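Local coordinates for protein MATE family efflux transporter (Vibrio cholerae, PDB 6IDP) that probably exports drugs and other toxic compounds across the bacterial membrane as a multidrug transporter whose conformation responds to protons, at residues Ala70-Ile75 and Leu290-Gly295; Arg296-Lys301 and Asn374-Ser379. All blocks are in the same frame, centred on the assembly; numbering follows the deposited sequence.

Contact 1 of 2, residues Ala70-Ile75 and Leu290-Gly295; sequences ATTAVI and LPPMIG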
ATOM      1  N   ALA A  70      -4.431   3.089 -11.230  1.00 34.34           N
ATOM      2  CA  ALA A  70      -5.019   3.390 -12.536  1.00 29.46           C
ATOM      3  C   ALA A  70      -4.252   4.501 -13.248  1.00 32.41           C
ATOM      4  O   ALA A  70      -4.010   4.432 -14.455  1.00 36.08           O
ATOM      5  CB  ALA A  70      -6.484   3.780 -12.385  1.00 24.41           C
ATOM      6  N   THR A  71      -3.887   5.524 -12.485  1.00 27.70           N
ATOM      7  CA  THR A  71      -3.127   6.655 -12.998  1.00 31.60           C
ATOM      8  C   THR A  71      -1.799   6.217 -13.605  1.00 34.66           C
ATOM      9  O   THR A  71      -1.449   6.622 -14.708  1.00 33.66           O
ATOM     10  CB  THR A  71      -2.856   7.682 -11.884  1.00 32.02           C
ATOM     11  OG1 THR A  71      -4.101   8.126 -11.335  1.00 30.57           O
ATOM     12  CG2 THR A  71      -2.085   8.875 -12.429  1.00 29.45           C
ATOM     13  N   THR A  72      -1.068   5.383 -12.877  1.00 32.56           N
ATOM     14  CA  THR A  72       0.251   4.944 -13.314  1.00 31.81           C
ATOM     15  C   THR A  72       0.166   4.088 -14.575  1.00 31.14           C
ATOM     16  O   THR A  72       0.928   4.288 -15.517  1.00 33.17           O
ATOM     17  CB  THR A  72       0.974   4.156 -12.200  1.00 34.41           C
ATOM     18  OG1 THR A  72       1.404   5.066 -11.182  1.00 37.35           O
ATOM     19  CG2 THR A  72       2.183   3.434 -12.754  1.00 41.23           C
ATOM     20  N   ALA A  73      -0.778   3.153 -14.596  1.00 24.27           N
ATOM     21  CA  ALA A  73      -0.923   2.237 -15.720  1.00 26.21           C
ATOM     22  C   ALA A  73      -1.350   2.941 -17.013  1.00 30.81           C
ATOM     23  O   ALA A  73      -0.793   2.683 -18.079  1.00 32.95           O
ATOM     24  CB  ALA A  73      -1.916   1.139 -15.373  1.00 23.10           C
ATOM     25  N   VAL A  74      -2.335   3.825 -16.923  1.00 27.08           N
ATOM     26  CA  VAL A  74      -2.886   4.445 -18.121  1.00 24.85           C
ATOM     27  C   VAL A  74      -1.974   5.545 -18.663  1.00 27.13           C
ATOM     28  O   VAL A  74      -1.750   5.632 -19.871  1.00 29.55           O
ATOM     29  CB  VAL A  74      -4.291   5.017 -17.860  1.00 28.37           C
ATOM     30  CG1 VAL A  74      -4.827   5.706 -19.106  1.00 31.74           C
ATOM     31  CG2 VAL A  74      -5.233   3.904 -17.428  1.00 34.94           C
ATOM     32  N   ILE A  75      -1.434   6.371 -17.773  1.00 22.97           N
ATOM     33  CA  ILE A  75      -0.588   7.478 -18.202  1.00 25.73           C
ATOM     34  C   ILE A  75       0.769   7.012 -18.738  1.00 28.71           C
ATOM     35  O   ILE A  75       1.230   7.516 -19.762  1.00 28.72           O
ATOM     36  CB  ILE A  75      -0.371   8.491 -17.059  1.00 25.20           C
ATOM     37  CG1 ILE A  75      -1.695   9.179 -16.720  1.00 26.55           C
ATOM     38  CG2 ILE A  75       0.672   9.531 -17.442  1.00 22.38           C
ATOM     39  CD1 ILE A  75      -1.560  10.353 -15.780  1.00 24.82           C
ATOM     40  N   LEU A 290       8.027  -0.451 -10.255  1.00 29.01           N
ATOM     41  CA  LEU A 290       7.947  -1.337 -11.412  1.00 27.70           C
ATOM     42  C   LEU A 290       6.773  -1.052 -12.375  1.00 28.75           C
ATOM     43  O   LEU A 290       6.975  -1.066 -13.590  1.00 31.49           O
ATOM     44  CB  LEU A 290       7.887  -2.795 -10.941  1.00 27.05           C
ATOM     45  CG  LEU A 290       7.909  -3.894 -12.001  1.00 36.76           C
ATOM     46  CD1 LEU A 290       9.138  -3.755 -12.881  1.00 28.66           C
ATOM     47  CD2 LEU A 290       7.869  -5.263 -11.337  1.00 35.27           C
ATOM     48  N   PRO A 291       5.551  -0.804 -11.853  1.00 30.51           N
ATOM     49  CA  PRO A 291       4.452  -0.567 -12.805  1.00 32.34           C
ATOM     50  C   PRO A 291       4.644   0.577 -13.825  1.00 29.88           C
ATOM     51  O   PRO A 291       4.216   0.393 -14.960  1.00 29.70           O
ATOM     52  CB  PRO A 291       3.263  -0.262 -11.887  1.00 31.84           C
ATOM     53  CG  PRO A 291       3.557  -1.025 -10.647  1.00 29.63           C
ATOM     54  CD  PRO A 291       5.047  -0.905 -10.467  1.00 29.47           C
ATOM     55  N   PRO A 292       5.248   1.722 -13.442  1.00 29.36           N
ATOM     56  CA  PRO A 292       5.446   2.733 -14.491  1.00 32.33           C
ATOM     57  C   PRO A 292       6.394   2.265 -15.587  1.00 32.66           C
ATOM     58  O   PRO A 292       6.181   2.582 -16.755  1.00 30.16           O
ATOM     59  CB  PRO A 292       6.062   3.915 -13.739  1.00 30.15           C
ATOM     60  CG  PRO A 292       5.745   3.693 -12.312  1.00 26.16           C
ATOM     61  CD  PRO A 292       5.679   2.216 -12.121  1.00 25.88           C
ATOM     62  N   MET A 293       7.434   1.530 -15.205  1.00 30.59           N
ATOM     63  CA  MET A 293       8.380   0.987 -16.173  1.00 30.27           C
ATOM     64  C   MET A 293       7.673   0.030 -17.129  1.00 28.79           C
ATOM     65  O   MET A 293       7.854   0.107 -18.341  1.00 30.77           O
ATOM     66  CB  MET A 293       9.535   0.273 -15.460  1.00 30.59           C
ATOM     67  CG  MET A 293      10.283   1.136 -14.455  1.00 28.83           C
ATOM     68  SD  MET A 293      11.573   0.233 -13.562  1.00 31.68           S
ATOM     69  CE  MET A 293      12.821   0.052 -14.837  1.00 28.62           C
ATOM     70  N   ILE A 294       6.862  -0.865 -16.571  1.00 31.63           N
ATOM     71  CA  ILE A 294       6.120  -1.838 -17.365  1.00 30.37           C
ATOM     72  C   ILE A 294       5.122  -1.159 -18.300  1.00 31.85           C
ATOM     73  O   ILE A 294       5.044  -1.493 -19.484  1.00 24.81           O
ATOM     74  CB  ILE A 294       5.362  -2.845 -16.468  1.00 30.34           C
ATOM     75  CG1 ILE A 294       6.340  -3.638 -15.600  1.00 32.65           C
ATOM     76  CG2 ILE A 294       4.535  -3.798 -17.314  1.00 25.97           C
ATOM     77  CD1 ILE A 294       7.295  -4.503 -16.390  1.00 39.04           C
ATOM     78  N   GLY A 295       4.367  -0.205 -17.761  1.00 29.66           N
ATOM     79  CA  GLY A 295       3.358   0.504 -18.529  1.00 24.71           C
ATOM     80  C   GLY A 295       3.937   1.259 -19.711  1.00 26.15           C
ATOM     81  O   GLY A 295       3.396   1.201 -20.817  1.00 25.30           O
TER
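T72 meets P291 and P292 through a single methyl. Its CG2 sits over one face of the P292 ring, close to centrally: all five ring atoms lie at similar distances, with both P292 N and P292 CG 3.6 Å from T72 CG2. P291 is touched from another direction, its CB reaching the same methyl at 3.9 Å while the rest of its ring stays farther off. The methyl therefore lodges between the two prolines, over the ring face of P292 and against CB of P291. The torsion explains the choice of branch: OG1 stands beside the backbone N of T72 (chi1 -73°), which leaves CG2 anti to that N and turned to helix 281-299, while the hydroxyl makes a weak hydrogen bond to G68 O.

This is the tight part, and the backbones come closest here too, T72 CA and P292 CA being 5.8 Å apart. Toward A73 and G295 the packing is looser: the A73 methyl stays 6.2 Å from the other segment, and G295 has no side chain to fill the distance. On the far sides of the two helices, V74 and M293 point away and are partly exposed, V74 against L90 and L233, M293 against L309.

Neither proline nitrogen can donate to the preceding turn, and the helix kinks at P291 and P292. Regular bonding has resumed by G295 N, which is 2.9 Å from P291 O. No hydrogen bond joins the segments, so contact between apolar surfaces carries the pairing. The arrangement is a buried helix-helix crossing at a proline kink within the all-helical MATE transporter fold, bringing together one helix from the N-terminal half of the chain and one from the C-terminal half.

Contact 2 of 2, residues Arg296-Lys301 and Asn374-Ser379; sequences RMLGAK and NALGKS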
ATOM      1  N   ARG A 296       5.041   1.963 -19.480  1.00 25.12           N
ATOM      2  CA  ARG A 296       5.703   2.703 -20.547  1.00 30.50           C
ATOM      3  C   ARG A 296       6.234   1.753 -21.619  1.00 31.08           C
ATOM      4  O   ARG A 296       6.120   2.029 -22.815  1.00 29.67           O
ATOM      5  CB  ARG A 296       6.845   3.559 -19.990  1.00 31.34           C
ATOM      6  CG  ARG A 296       7.368   4.599 -20.982  1.00 36.64           C
ATOM      7  CD  ARG A 296       8.778   5.059 -20.639  1.00 38.59           C
ATOM      8  NE  ARG A 296       9.716   3.940 -20.590  1.00 49.64           N
ATOM      9  CZ  ARG A 296      10.253   3.362 -21.660  1.00 59.72           C
ATOM     10  NH1 ARG A 296       9.947   3.791 -22.878  1.00 63.12           N
ATOM     11  NH2 ARG A 296      11.095   2.348 -21.514  1.00 60.99           N
ATOM     12  N   MET A 297       6.811   0.634 -21.186  1.00 28.20           N
ATOM     13  CA  MET A 297       7.375  -0.337 -22.114  1.00 23.30           C
ATOM     14  C   MET A 297       6.286  -0.980 -22.970  1.00 35.55           C
ATOM     15  O   MET A 297       6.494  -1.232 -24.158  1.00 29.25           O
ATOM     16  CB  MET A 297       8.174  -1.408 -21.363  1.00 23.53           C
ATOM     17  CG  MET A 297       9.550  -0.941 -20.899  1.00 35.02           C
ATOM     18  SD  MET A 297      10.487  -2.200 -19.994  1.00 45.78           S
ATOM     19  CE  MET A 297       9.235  -2.812 -18.888  1.00 69.10           C
ATOM     20  N   LEU A 298       5.124  -1.233 -22.371  1.00 30.11           N
ATOM     21  CA  LEU A 298       3.989  -1.779 -23.112  1.00 30.95           C
ATOM     22  C   LEU A 298       3.538  -0.818 -24.212  1.00 28.76           C
ATOM     23  O   LEU A 298       3.231  -1.239 -25.327  1.00 29.70           O
ATOM     24  CB  LEU A 298       2.820  -2.087 -22.173  1.00 26.41           C
ATOM     25  CG  LEU A 298       1.549  -2.619 -22.846  1.00 30.94           C
ATOM     26  CD1 LEU A 298       1.858  -3.843 -23.694  1.00 27.65           C
ATOM     27  CD2 LEU A 298       0.463  -2.938 -21.822  1.00 24.61           C
ATOM     28  N   GLY A 299       3.509   0.472 -23.896  1.00 30.32           N
ATOM     29  CA  GLY A 299       3.107   1.478 -24.862  1.00 31.49           C
ATOM     30  C   GLY A 299       4.074   1.578 -26.028  1.00 32.97           C
ATOM     31  O   GLY A 299       3.667   1.809 -27.167  1.00 31.35           O
ATOM     32  N   ALA A 300       5.359   1.393 -25.737  1.00 32.85           N
ATOM     33  CA  ALA A 300       6.409   1.507 -26.740  1.00 30.19           C
ATOM     34  C   ALA A 300       6.707   0.169 -27.409  1.00 33.55           C
ATOM     35  O   ALA A 300       7.643   0.064 -28.201  1.00 35.69           O
ATOM     36  CB  ALA A 300       7.675   2.066 -26.111  1.00 26.65           C
ATOM     37  N   LYS A 301       5.912  -0.845 -27.073  1.00 34.44           N
ATOM     38  CA  LYS A 301       6.062  -2.192 -27.623  1.00 37.21           C
ATOM     39  C   LYS A 301       7.414  -2.835 -27.307  1.00 36.61           C
ATOM     40  O   LYS A 301       7.893  -3.681 -28.061  1.00 36.46           O
ATOM     41  CB  LYS A 301       5.846  -2.176 -29.141  1.00 41.83           C
ATOM     42  CG  LYS A 301       4.412  -1.909 -29.540  1.00 43.66           C
ATOM     43  CD  LYS A 301       3.503  -2.917 -28.877  1.00 49.42           C
ATOM     44  CE  LYS A 301       2.043  -2.595 -29.101  1.00 54.73           C
ATOM     45  NZ  LYS A 301       1.200  -3.529 -28.311  1.00 62.69           N
ATOM     46  N   ASN A 374      -1.844  -5.212 -13.314  1.00 23.00           N
ATOM     47  CA  ASN A 374      -2.456  -3.890 -13.407  1.00 32.66           C
ATOM     48  C   ASN A 374      -1.713  -2.986 -14.392  1.00 33.51           C
ATOM     49  O   ASN A 374      -2.334  -2.256 -15.167  1.00 31.24           O
ATOM     50  CB  ASN A 374      -2.506  -3.217 -12.030  1.00 29.44           C
ATOM     51  CG  ASN A 374      -3.651  -3.722 -11.166  1.00 34.35           C
ATOM     52  OD1 ASN A 374      -4.766  -3.919 -11.645  1.00 28.66           O
ATOM     53  ND2 ASN A 374      -3.378  -3.922  -9.880  1.00 23.18           N
ATOM     54  N   ALA A 375      -0.385  -3.040 -14.349  1.00 31.43           N
ATOM     55  CA  ALA A 375       0.453  -2.209 -15.211  1.00 30.36           C
ATOM     56  C   ALA A 375       0.232  -2.518 -16.691  1.00 29.75           C
ATOM     57  O   ALA A 375       0.404  -1.650 -17.545  1.00 33.20           O
ATOM     58  CB  ALA A 375       1.919  -2.390 -14.851  1.00 26.53           C
ATOM     59  N   LEU A 376      -0.147  -3.760 -16.982  1.00 32.09           N
ATOM     60  CA  LEU A 376      -0.428  -4.189 -18.348  1.00 34.55           C
ATOM     61  C   LEU A 376      -1.891  -3.970 -18.728  1.00 29.77           C
ATOM     62  O   LEU A 376      -2.323  -4.367 -19.805  1.00 32.39           O
ATOM     63  CB  LEU A 376      -0.068  -5.667 -18.528  1.00 30.81           C
ATOM     64  CG  LEU A 376       1.409  -6.054 -18.428  1.00 34.65           C
ATOM     65  CD1 LEU A 376       1.552  -7.561 -18.288  1.00 33.02           C
ATOM     66  CD2 LEU A 376       2.183  -5.549 -19.643  1.00 21.94           C
ATOM     67  N   GLY A 377      -2.655  -3.352 -17.835  1.00 31.92           N
ATOM     68  CA  GLY A 377      -4.057  -3.085 -18.100  1.00 26.16           C
ATOM     69  C   GLY A 377      -4.953  -4.290 -17.876  1.00 33.33           C
ATOM     70  O   GLY A 377      -6.138  -4.265 -18.208  1.00 30.49           O
ATOM     71  N   LYS A 378      -4.383  -5.351 -17.313  1.00 32.41           N
ATOM     72  CA  LYS A 378      -5.146  -6.553 -16.993  1.00 32.61           C
ATOM     73  C   LYS A 378      -5.589  -6.523 -15.534  1.00 31.23           C
ATOM     74  O   LYS A 378      -5.094  -7.285 -14.704  1.00 29.90           O
ATOM     75  CB  LYS A 378      -4.315  -7.800 -17.287  1.00 33.50           C
ATOM     76  CG  LYS A 378      -3.836  -7.873 -18.731  1.00 32.09           C
ATOM     77  CD  LYS A 378      -2.855  -9.012 -18.941  1.00 37.71           C
ATOM     78  CE  LYS A 378      -2.302  -9.006 -20.360  1.00 45.53           C
ATOM     79  NZ  LYS A 378      -3.368  -9.192 -21.386  1.00 46.26           N
ATOM     80  N   SER A 379      -6.529  -5.633 -15.233  1.00 28.75           N
ATOM     81  CA  SER A 379      -6.933  -5.379 -13.854  1.00 28.38           C
ATOM     82  C   SER A 379      -7.775  -6.506 -13.262  1.00 26.30           C
ATOM     83  O   SER A 379      -7.796  -6.697 -12.050  1.00 31.13           O
ATOM     84  CB  SER A 379      -7.694  -4.053 -13.770  1.00 30.69           C
ATOM     85  OG  SER A 379      -8.775  -4.033 -14.685  1.00 35.41           O
TER
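L298 presses a methyl against the flat peptide group of L376 and G377. L298 CD2 comes over one face of that plane at a slant, beside the carbonyl and not beyond its end: it is 3.7 Å from L376 O, with a C=O...CD2 angle near 95°. On the opposite face lies the aliphatic part of K378, whose CG stands almost directly above the same oxygen, K378 CG to L376 O being 4.0 Å. From its raised position, off the side of the plane that carries CA and O, L298 CD2 is also 3.8 Å from L376 CA.

The leucine side chains complete the contact. L298 reaches out because its CG is anti to the backbone N (chi1 178°), and CD2 is the branch that leads. L376 starts out across the line of approach, but its outer end comes nearer, L376 CD2 meeting L298 CD2 at 3.8 Å. I306 packs on L298 and I294 on L376, so the methyl pair has apolar neighbours from helices 303-330 and 281-299.

Both segments are helix ends closed by Schellman motifs, with positive phi at K301 and at G377 (phi 80°). The second turn is held by G377 N to N374 O, 2.9 Å; past it, K378 takes the N-cap position of the helix that begins at S379. A weak hydrogen bond from H235 NE2 to G377 O and a firmer one from S379 OG to H235 O tie this bend to helix 226-259.

Between the segments themselves there is neither hydrogen bond nor salt bridge. The chemistry is methyl against methyl and methyl against peptide, which suggests that the join rests mainly on van der Waals fit and burial of apolar surface.

Contacts 1 and 2 follow each other along helix 281-299, which meets helix 54-80 through 290-295 and the end of helix 360-375 through 296-301. Their centres are 7 Å apart and they touch directly. A73 CB packs at 3.4 Å on N374 O, joining helix 54-80 to helix 360-375, while P291 O lies 3.6 Å from A375 CB. I294, in the 290-295 segment but turned from helix 54-80, packs on 374-379, its CG2 3.7 Å from L376 CD2. The three helices thus pack together in one buried region, by methyl-methyl and methyl-carbonyl contacts. The side chains of T72 and L376 each lie about 10 Å from a bound monoolein.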